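Local atomic coordinates of Serine/threonine/tyrosine-interacting protein (Homo sapiens, PDB entry 2R0B), a protein that is a catalytically inactive phosphatase that anchors the kinases ERK1 and ERK2 in the nucleus and keeps FBXW7 from joining its SCF ubiquitin ligase. Residues Ala110-Thr115 against Phe124-Glu129. Residues are numbered along the deposited sequence; the frame is centred on the assembly and turned at random.
Sequences AYIMET and FAYVQE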
loop_
_atom_site.group_PDB
_atom_site.type_symbol
_atom_site.label_atom_id
_atom_site.label_comp_id
_atom_site.label_asym_id
_atom_site.label_seq_id
_atom_site.Cartn_x
_atom_site.Cartn_y
_atom_site.Cartn_z
ATOM N N ALA A 110 -1.962 -3.232 -7.196
ATOM C CA ALA A 110 -2.846 -4.385 -7.305
ATOM C C ALA A 110 -4.300 -3.960 -7.115
ATOM O O ALA A 110 -5.180 -4.390 -7.859
ATOM C CB ALA A 110 -2.469 -5.436 -6.270
ATOM N N TYR A 111 -4.522 -3.095 -6.121
ATOM C CA TYR A 111 -5.847 -2.592 -5.822
ATOM C C TYR A 111 -6.378 -1.839 -7.039
ATOM O O TYR A 111 -7.533 -2.028 -7.428
ATOM C CB TYR A 111 -5.849 -1.707 -4.556
ATOM C CG TYR A 111 -7.226 -1.162 -4.278
ATOM C CD1 TYR A 111 -8.199 -1.942 -3.635
ATOM C CD2 TYR A 111 -7.592 0.090 -4.759
ATOM C CE1 TYR A 111 -9.487 -1.450 -3.421
ATOM C CE2 TYR A 111 -8.876 0.586 -4.562
ATOM C CZ TYR A 111 -9.805 -0.178 -3.891
ATOM O OH TYR A 111 -11.065 0.349 -3.753
ATOM N N ILE A 112 -5.526 -1.015 -7.647
ATOM C CA ILE A 112 -5.961 -0.172 -8.787
ATOM C C ILE A 112 -6.268 -1.001 -10.026
ATOM O O ILE A 112 -7.296 -0.790 -10.695
ATOM C CB ILE A 112 -4.915 0.900 -9.130
ATOM C CG1 ILE A 112 -4.873 1.939 -8.032
ATOM C CG2 ILE A 112 -5.227 1.548 -10.537
ATOM C CD1 ILE A 112 -3.651 2.846 -8.089
ATOM N N MET A 113 -5.413 -1.984 -10.309
ATOM C CA MET A 113 -5.638 -2.880 -11.445
ATOM C C MET A 113 -6.992 -3.592 -11.387
ATOM O O MET A 113 -7.781 -3.559 -12.355
ATOM C CB MET A 113 -4.496 -3.913 -11.546
ATOM C CG MET A 113 -3.151 -3.305 -11.980
ATOM S SD MET A 113 -1.788 -4.501 -11.941
ATOM C CE MET A 113 -2.416 -5.757 -13.093
ATOM N N GLU A 114 -7.269 -4.228 -10.250
ATOM C CA GLU A 114 -8.497 -4.979 -10.107
ATOM C C GLU A 114 -9.748 -4.107 -10.061
ATOM O O GLU A 114 -10.766 -4.436 -10.682
ATOM C CB GLU A 114 -8.437 -5.856 -8.868
ATOM C CG GLU A 114 -9.593 -6.811 -8.829
ATOM C CD GLU A 114 -9.412 -7.931 -7.855
ATOM O OE1 GLU A 114 -8.504 -7.867 -6.979
ATOM O OE2 GLU A 114 -10.210 -8.887 -7.974
ATOM N N THR A 115 -9.675 -3.018 -9.303
ATOM C CA THR A 115 -10.849 -2.177 -9.036
ATOM C C THR A 115 -11.216 -1.317 -10.243
ATOM O O THR A 115 -12.409 -1.172 -10.586
ATOM C CB THR A 115 -10.602 -1.328 -7.774
ATOM O OG1 THR A 115 -10.295 -2.206 -6.682
ATOM C CG2 THR A 115 -11.852 -0.487 -7.389
ATOM N N PHE A 124 0.702 1.419 -13.254
ATOM C CA PHE A 124 2.010 1.879 -12.806
ATOM C C PHE A 124 2.194 3.359 -13.194
ATOM O O PHE A 124 2.559 4.188 -12.376
ATOM C CB PHE A 124 3.150 1.010 -13.340
ATOM C CG PHE A 124 4.512 1.618 -13.114
ATOM C CD1 PHE A 124 5.178 1.423 -11.902
ATOM C CD2 PHE A 124 5.094 2.431 -14.082
ATOM C CE1 PHE A 124 6.419 2.013 -11.659
ATOM C CE2 PHE A 124 6.361 3.009 -13.858
ATOM C CZ PHE A 124 7.013 2.811 -12.650
ATOM N N ALA A 125 1.885 3.700 -14.439
ATOM C CA ALA A 125 2.011 5.097 -14.888
ATOM C C ALA A 125 1.145 6.080 -14.078
ATOM O O ALA A 125 1.564 7.201 -13.761
ATOM C CB ALA A 125 1.709 5.192 -16.397
ATOM N N TYR A 126 -0.061 5.645 -13.738
ATOM C CA TYR A 126 -1.013 6.460 -13.001
ATOM C C TYR A 126 -0.431 6.776 -11.622
ATOM O O TYR A 126 -0.469 7.918 -11.142
ATOM C CB TYR A 126 -2.362 5.718 -12.893
ATOM C CG TYR A 126 -3.311 6.437 -12.004
ATOM C CD1 TYR A 126 -4.238 7.327 -12.535
ATOM C CD2 TYR A 126 -3.258 6.276 -10.610
ATOM C CE1 TYR A 126 -5.106 8.016 -11.710
ATOM C CE2 TYR A 126 -4.119 6.972 -9.771
ATOM C CZ TYR A 126 -5.036 7.830 -10.317
ATOM O OH TYR A 126 -5.879 8.532 -9.489
ATOM N N VAL A 127 0.120 5.756 -10.978
ATOM C CA VAL A 127 0.653 5.953 -9.631
ATOM C C VAL A 127 1.945 6.761 -9.663
ATOM O O VAL A 127 2.148 7.625 -8.824
ATOM C CB VAL A 127 0.824 4.616 -8.861
ATOM C CG1 VAL A 127 1.473 4.838 -7.472
ATOM C CG2 VAL A 127 -0.486 3.942 -8.722
ATOM N N GLN A 128 2.798 6.498 -10.653
ATOM C CA GLN A 128 4.060 7.219 -10.814
ATOM C C GLN A 128 3.826 8.733 -10.977
ATOM O O GLN A 128 4.619 9.564 -10.501
ATOM C CB GLN A 128 4.785 6.652 -12.035
ATOM C CG GLN A 128 6.210 7.117 -12.231
ATOM C CD GLN A 128 6.810 6.535 -13.510
ATOM O OE1 GLN A 128 6.198 6.590 -14.592
ATOM N NE2 GLN A 128 8.005 5.979 -13.396
ATOM N N GLU A 129 2.723 9.103 -11.622
ATOM C CA GLU A 129 2.424 10.522 -11.816
ATOM C C GLU A 129 2.163 11.217 -10.467
ATOM O O GLU A 129 2.457 12.419 -10.309
ATOM C CB GLU A 129 1.250 10.710 -12.792
ATOM C CG GLU A 129 1.586 10.272 -14.224
ATOM C CD GLU A 129 2.135 11.377 -15.124
ATOM O OE1 GLU A 129 2.814 12.315 -14.621
ATOM O OE2 GLU A 129 1.888 11.289 -16.355
#
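Ile-112 carries the whole contact from the side of 110-115, meeting Val-127 and Tyr-126 of the next helix. Just before it in sequence, Tyr-111 turns instead to helix 76-88, lying on Lys-80, Ile-83 and Leu-87. Ile-112 sends its CG1 branch out beside the backbone N (chi1 -70°), and the extended end of that branch (chi2 166°) carries CD1 over to the other helix. There CD1 presses on Val-127 CG2 at 3.4 Å, closer than carbon atoms usually pack, with the two side chains crossing at a slant. The same methyl lies 4.3 Å from Tyr-126 CD2, approaching that ring obliquely. The Tyr-126 hydroxyl bonds to the backbone O of Ile-9, and Ile-112 and Val-127 both touch Ile-9 as well, so strand 7-10 helps enclose this small apolar cluster. Further along, Met-113 packs on Glu-148 and Tyr-151 of helix 138-152. At Thr-115, OG1 bonds back to Tyr-111 O at 2.9 Å, with OG1 tilted 25° from the carbonyl plane; Thr-115 N reaches that oxygen from the opposite face, and OG1 also sits over the centre of the Tyr-111 ring. No hydrogen bond links the two segments, which meet here by apolar packing alone and belong to the consecutive helices 103-116 and 120-130, part of the helical layer in the dual-specificity phosphatase fold of this pseudophosphatase.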